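PDB 3CC1: putative alpha-N-acetylgalactosaminidase from Bacillus halodurans C-125, which probably hydrolyses terminal alpha-linked N-acetylgalactosamine residues from glycoconjugates. Local coordinates for residues L72-T84 and Y165-G177. Residues are numbered along the deposited sequence; the frame is centred on the assembly and turned at random. Where two conformers were deposited one is given.
Sequences LCMDEYGRLLPAT and YYNSLFELYAQWG
Arg79 lies across the helix 165-175 and is packed there along its whole length. Its CG rests 3.6 Å from Leu169 CD2, while Leu172 CB lies over one face of the guanidinium, offset toward its rim. The bend at chi3 (-65°) turns the head so that Arg79 NH1 donates to Ser168 O (2.8 Å), above that carbonyl's plane and on the face opposite Leu172 N. Asp75 fixes the head from its own loop: Asp75 OD2 accepts from Arg79 NE (2.8 Å) through its syn lone pair, and OD1 closes an Asx turn with Tyr77 N. With alanine in place of Arg79, Asp75 would probably lose its charged mate, Ser168 O its second donor, and a gap would open beside Leu172. Gly78 ends the type I turn at a phi of 80° that suits glycine, and a CB would point at the Tyr165 ring; Tyr165 OH donates to Gly78 O (2.7 Å). Toward Trp176 direct polar contacts are fewer: Leu81 CD2 meets the ring edge, 3.9 Å from Trp176 CZ2, and also touches Leu172 CD2, while water bridges Leu80 O to Tyr173 OH. Tyr77 and Leu81 are partly exposed. The loop thus packs on helix 162-175 of the TIM-barrel domain, which precedes strand 180-184; Phe170, pointing away, meets helix 196-208.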
loop_
_atom_site.group_PDB
_atom_site.type_symbol
_atom_site.label_atom_id
_atom_site.label_comp_id
_atom_site.label_asym_id
_atom_site.label_seq_id
_atom_site.Cartn_x
_atom_site.Cartn_y
_atom_site.Cartn_z
ATOM N N LEU A 72 43.648 -8.005 -2.930
ATOM C CA LEU A 72 43.205 -7.051 -3.974
ATOM C C LEU A 72 44.433 -6.418 -4.635
ATOM O O LEU A 72 45.458 -6.133 -3.973
ATOM C CB LEU A 72 42.280 -5.954 -3.437
ATOM C CG LEU A 72 41.009 -6.358 -2.705
ATOM C CD1 LEU A 72 40.151 -5.075 -2.408
ATOM C CD2 LEU A 72 40.230 -7.391 -3.439
ATOM N N CYS A 73 44.333 -6.211 -5.943
ATOM C CA CYS A 73 45.402 -5.563 -6.690
ATOM C C CYS A 73 45.354 -4.096 -6.351
ATOM O O CYS A 73 44.333 -3.466 -6.499
ATOM C CB CYS A 73 45.211 -5.732 -8.186
ATOM S SG CYS A 73 45.292 -7.438 -8.678
HETATM N N MSE A 74 46.459 -3.574 -5.857
HETATM C CA MSE A 74 46.443 -2.246 -5.284
HETATM C C MSE A 74 47.846 -1.650 -5.365
HETATM O O MSE A 74 48.809 -2.361 -5.139
HETATM C CB MSE A 74 46.022 -2.336 -3.803
HETATM C CG MSE A 74 45.523 -1.008 -3.186
HETATM SE SE MSE A 74 45.112 -1.278 -1.291
HETATM C CE MSE A 74 46.847 -1.467 -0.505
ATOM N N ASP A 75 47.944 -0.346 -5.623
ATOM C CA ASP A 75 49.230 0.320 -5.628
ATOM C C ASP A 75 49.647 0.729 -4.234
ATOM O O ASP A 75 48.960 0.470 -3.247
ATOM C CB ASP A 75 49.306 1.455 -6.657
ATOM C CG ASP A 75 48.576 2.724 -6.262
ATOM O OD1 ASP A 75 48.226 2.891 -5.075
ATOM O OD2 ASP A 75 48.402 3.604 -7.167
ATOM N N GLU A 76 50.850 1.281 -4.150
ATOM C CA GLU A 76 51.444 1.609 -2.868
ATOM C C GLU A 76 50.758 2.752 -2.148
ATOM O O GLU A 76 51.041 2.992 -0.994
ATOM C CB GLU A 76 52.953 1.905 -3.003
ATOM C CG GLU A 76 53.371 2.787 -4.133
ATOM C CD GLU A 76 54.799 2.418 -4.654
ATOM O OE1 GLU A 76 55.801 2.847 -4.014
ATOM O OE2 GLU A 76 54.885 1.725 -5.701
ATOM N N TYR A 77 49.860 3.445 -2.835
ATOM C CA TYR A 77 49.149 4.614 -2.271
ATOM C C TYR A 77 47.687 4.278 -2.005
ATOM O O TYR A 77 46.852 5.150 -1.873
ATOM C CB TYR A 77 49.253 5.802 -3.223
ATOM C CG TYR A 77 50.685 6.080 -3.587
ATOM C CD1 TYR A 77 51.579 6.536 -2.637
ATOM C CD2 TYR A 77 51.145 5.852 -4.881
ATOM C CE1 TYR A 77 52.903 6.759 -2.953
ATOM C CE2 TYR A 77 52.473 6.090 -5.214
ATOM C CZ TYR A 77 53.337 6.534 -4.235
ATOM O OH TYR A 77 54.634 6.793 -4.607
ATOM N N GLY A 78 47.385 2.987 -1.977
ATOM C CA GLY A 78 46.069 2.539 -1.560
ATOM C C GLY A 78 45.024 2.653 -2.658
ATOM O O GLY A 78 43.817 2.633 -2.392
ATOM N N ARG A 79 45.498 2.727 -3.894
ATOM C CA ARG A 79 44.638 2.758 -5.077
ATOM C C ARG A 79 44.505 1.420 -5.786
ATOM O O ARG A 79 45.478 0.831 -6.266
ATOM C CB ARG A 79 45.154 3.809 -6.058
ATOM C CG ARG A 79 45.386 5.168 -5.398
ATOM C CD ARG A 79 45.722 6.256 -6.400
ATOM N NE ARG A 79 47.002 5.995 -7.051
ATOM C CZ ARG A 79 47.627 6.846 -7.855
ATOM N NH1 ARG A 79 47.105 8.031 -8.125
ATOM N NH2 ARG A 79 48.790 6.504 -8.383
ATOM N N LEU A 80 43.259 0.977 -5.921
ATOM C CA LEU A 80 42.961 -0.294 -6.527
ATOM C C LEU A 80 43.321 -0.293 -8.039
ATOM O O LEU A 80 43.209 0.717 -8.725
ATOM C CB LEU A 80 41.502 -0.691 -6.276
ATOM C CG LEU A 80 41.054 -0.937 -4.835
ATOM C CD1 LEU A 80 39.518 -0.966 -4.751
ATOM C CD2 LEU A 80 41.705 -2.234 -4.353
ATOM N N LEU A 81 43.808 -1.443 -8.482
ATOM C CA LEU A 81 44.355 -1.670 -9.832
ATOM C C LEU A 81 43.692 -2.879 -10.482
ATOM O O LEU A 81 43.156 -3.744 -9.794
ATOM C CB LEU A 81 45.882 -1.913 -9.756
ATOM C CG LEU A 81 46.790 -0.904 -9.038
ATOM C CD1 LEU A 81 48.261 -1.426 -9.035
ATOM C CD2 LEU A 81 46.673 0.456 -9.673
ATOM N N PRO A 82 43.696 -2.929 -11.829
ATOM C CA PRO A 82 43.138 -4.084 -12.544
ATOM C C PRO A 82 43.774 -5.457 -12.231
ATOM O O PRO A 82 44.968 -5.607 -12.162
ATOM C CB PRO A 82 43.305 -3.693 -14.041
ATOM C CG PRO A 82 43.544 -2.231 -14.035
ATOM C CD PRO A 82 44.222 -1.903 -12.749
ATOM N N ALA A 83 42.927 -6.458 -12.049
ATOM C CA ALA A 83 43.366 -7.843 -11.892
ATOM C C ALA A 83 44.052 -8.257 -13.188
ATOM O O ALA A 83 43.417 -8.348 -14.233
ATOM C CB ALA A 83 42.172 -8.764 -11.548
ATOM N N THR A 84 45.351 -8.488 -13.118
ATOM C CA THR A 84 46.156 -8.764 -14.310
ATOM C C THR A 84 45.915 -10.132 -14.961
ATOM O O THR A 84 46.243 -10.314 -16.098
ATOM C CB THR A 84 47.652 -8.559 -14.051
ATOM O OG1 THR A 84 48.031 -9.307 -12.890
ATOM C CG2 THR A 84 47.954 -7.048 -13.854
ATOM N N TYR A 165 43.163 11.780 -1.003
ATOM C CA TYR A 165 42.918 10.403 -1.437
ATOM C C TYR A 165 42.016 10.337 -2.651
ATOM O O TYR A 165 42.353 9.711 -3.652
ATOM C CB TYR A 165 42.345 9.544 -0.308
ATOM C CG TYR A 165 42.177 8.145 -0.776
ATOM C CD1 TYR A 165 43.285 7.367 -1.078
ATOM C CD2 TYR A 165 40.932 7.627 -1.048
ATOM C CE1 TYR A 165 43.151 6.078 -1.603
ATOM C CE2 TYR A 165 40.785 6.330 -1.540
ATOM C CZ TYR A 165 41.882 5.561 -1.838
ATOM O OH TYR A 165 41.714 4.250 -2.325
ATOM N N TYR A 166 40.874 11.008 -2.578
ATOM C CA TYR A 166 39.942 10.995 -3.706
ATOM C C TYR A 166 40.554 11.669 -4.930
ATOM O O TYR A 166 40.393 11.215 -6.045
ATOM C CB TYR A 166 38.559 11.569 -3.293
ATOM C CG TYR A 166 37.662 10.520 -2.639
ATOM C CD1 TYR A 166 37.356 9.358 -3.298
ATOM C CD2 TYR A 166 37.144 10.687 -1.362
ATOM C CE1 TYR A 166 36.533 8.409 -2.742
ATOM C CE2 TYR A 166 36.313 9.729 -0.784
ATOM C CZ TYR A 166 36.009 8.598 -1.472
ATOM O OH TYR A 166 35.170 7.642 -0.908
ATOM N N ASN A 167 41.296 12.744 -4.714
ATOM C CA ASN A 167 41.991 13.421 -5.805
ATOM C C ASN A 167 42.892 12.448 -6.533
ATOM O O ASN A 167 42.912 12.405 -7.768
ATOM C CB ASN A 167 42.856 14.579 -5.278
ATOM C CG ASN A 167 42.037 15.791 -4.895
ATOM O OD1 ASN A 167 40.822 15.846 -5.156
ATOM N ND2 ASN A 167 42.685 16.761 -4.260
ATOM N N SER A 168 43.618 11.657 -5.741
ATOM C CA SER A 168 44.582 10.675 -6.256
ATOM C C SER A 168 43.903 9.580 -7.079
ATOM O O SER A 168 44.488 9.070 -8.011
ATOM C CB SER A 168 45.429 10.047 -5.125
ATOM O OG SER A 168 44.777 8.964 -4.451
ATOM N N LEU A 169 42.658 9.228 -6.750
ATOM C CA LEU A 169 41.969 8.154 -7.522
ATOM C C LEU A 169 41.608 8.679 -8.899
ATOM O O LEU A 169 41.819 8.027 -9.924
ATOM C CB LEU A 169 40.691 7.682 -6.805
ATOM C CG LEU A 169 40.819 6.994 -5.446
ATOM C CD1 LEU A 169 39.451 6.424 -5.103
ATOM C CD2 LEU A 169 41.890 5.893 -5.478
ATOM N N PHE A 170 41.052 9.876 -8.925
ATOM C CA PHE A 170 40.599 10.472 -10.191
ATOM C C PHE A 170 41.768 10.910 -11.085
ATOM O O PHE A 170 41.667 10.839 -12.305
ATOM C CB PHE A 170 39.553 11.548 -9.957
ATOM C CG PHE A 170 38.217 10.948 -9.577
ATOM C CD1 PHE A 170 37.363 10.485 -10.566
ATOM C CD2 PHE A 170 37.894 10.710 -8.248
ATOM C CE1 PHE A 170 36.168 9.866 -10.240
ATOM C CE2 PHE A 170 36.701 10.074 -7.896
ATOM C CZ PHE A 170 35.836 9.648 -8.896
ATOM N N GLU A 171 42.905 11.232 -10.483
ATOM C CA GLU A 171 44.146 11.380 -11.260
ATOM C C GLU A 171 44.541 10.078 -11.924
ATOM O O GLU A 171 44.905 10.049 -13.100
ATOM C CB GLU A 171 45.291 11.868 -10.383
ATOM C CG GLU A 171 45.196 13.333 -10.024
ATOM C CD GLU A 171 46.140 13.731 -8.862
ATOM O OE1 GLU A 171 47.071 12.927 -8.526
ATOM O OE2 GLU A 171 45.934 14.845 -8.284
ATOM N N LEU A 172 44.473 8.984 -11.178
ATOM C CA LEU A 172 44.768 7.669 -11.733
ATOM C C LEU A 172 43.828 7.316 -12.899
ATOM O O LEU A 172 44.258 6.859 -13.972
ATOM C CB LEU A 172 44.706 6.600 -10.636
ATOM C CG LEU A 172 45.151 5.192 -11.006
ATOM C CD1 LEU A 172 46.598 5.176 -11.603
ATOM C CD2 LEU A 172 45.029 4.320 -9.744
ATOM N N TYR A 173 42.545 7.544 -12.694
ATOM C CA TYR A 173 41.547 7.222 -13.699
ATOM C C TYR A 173 41.753 8.111 -14.939
ATOM O O TYR A 173 41.585 7.651 -16.070
ATOM C CB TYR A 173 40.115 7.325 -13.140
ATOM C CG TYR A 173 39.874 6.477 -11.909
ATOM C CD1 TYR A 173 40.607 5.326 -11.695
ATOM C CD2 TYR A 173 38.929 6.842 -10.957
ATOM C CE1 TYR A 173 40.423 4.555 -10.553
ATOM C CE2 TYR A 173 38.744 6.082 -9.783
ATOM C CZ TYR A 173 39.481 4.941 -9.596
ATOM O OH TYR A 173 39.307 4.137 -8.495
ATOM N N ALA A 174 42.116 9.375 -14.728
ATOM C CA ALA A 174 42.414 10.278 -15.851
ATOM C C ALA A 174 43.621 9.763 -16.631
ATOM O O ALA A 174 43.637 9.781 -17.867
ATOM C CB ALA A 174 42.637 11.708 -15.384
ATOM N N GLN A 175 44.612 9.293 -15.883
ATOM C CA GLN A 175 45.815 8.708 -16.435
ATOM C C GLN A 175 45.431 7.552 -17.343
ATOM O O GLN A 175 45.916 7.445 -18.469
ATOM C CB GLN A 175 46.715 8.198 -15.297
ATOM C CG GLN A 175 48.074 7.700 -15.740
ATOM C CD GLN A 175 48.864 7.064 -14.607
ATOM O OE1 GLN A 175 49.263 5.901 -14.686
ATOM N NE2 GLN A 175 49.106 7.833 -13.552
ATOM N N TRP A 176 44.511 6.727 -16.850
ATOM C CA TRP A 176 44.045 5.542 -17.580
ATOM C C TRP A 176 43.114 5.859 -18.764
ATOM O O TRP A 176 42.703 4.970 -19.491
ATOM C CB TRP A 176 43.322 4.559 -16.664
ATOM C CG TRP A 176 44.158 3.937 -15.637
ATOM C CD1 TRP A 176 45.503 3.821 -15.645
ATOM C CD2 TRP A 176 43.697 3.244 -14.472
ATOM N NE1 TRP A 176 45.920 3.148 -14.525
ATOM C CE2 TRP A 176 44.827 2.779 -13.792
ATOM C CE3 TRP A 176 42.431 2.987 -13.942
ATOM C CZ2 TRP A 176 44.741 2.080 -12.592
ATOM C CZ3 TRP A 176 42.341 2.301 -12.772
ATOM C CH2 TRP A 176 43.497 1.859 -12.094
ATOM N N GLY A 177 42.775 7.127 -18.952
ATOM C CA GLY A 177 41.868 7.505 -20.032
ATOM C C GLY A 177 40.403 7.146 -19.826
ATOM O O GLY A 177 39.658 6.944 -20.800
HETATM O O HOH W 1 46.498 7.812 -2.455
HETATM O O HOH W 2 40.950 2.650 -4.841
HETATM O O HOH W 3 41.546 2.814 -7.719
#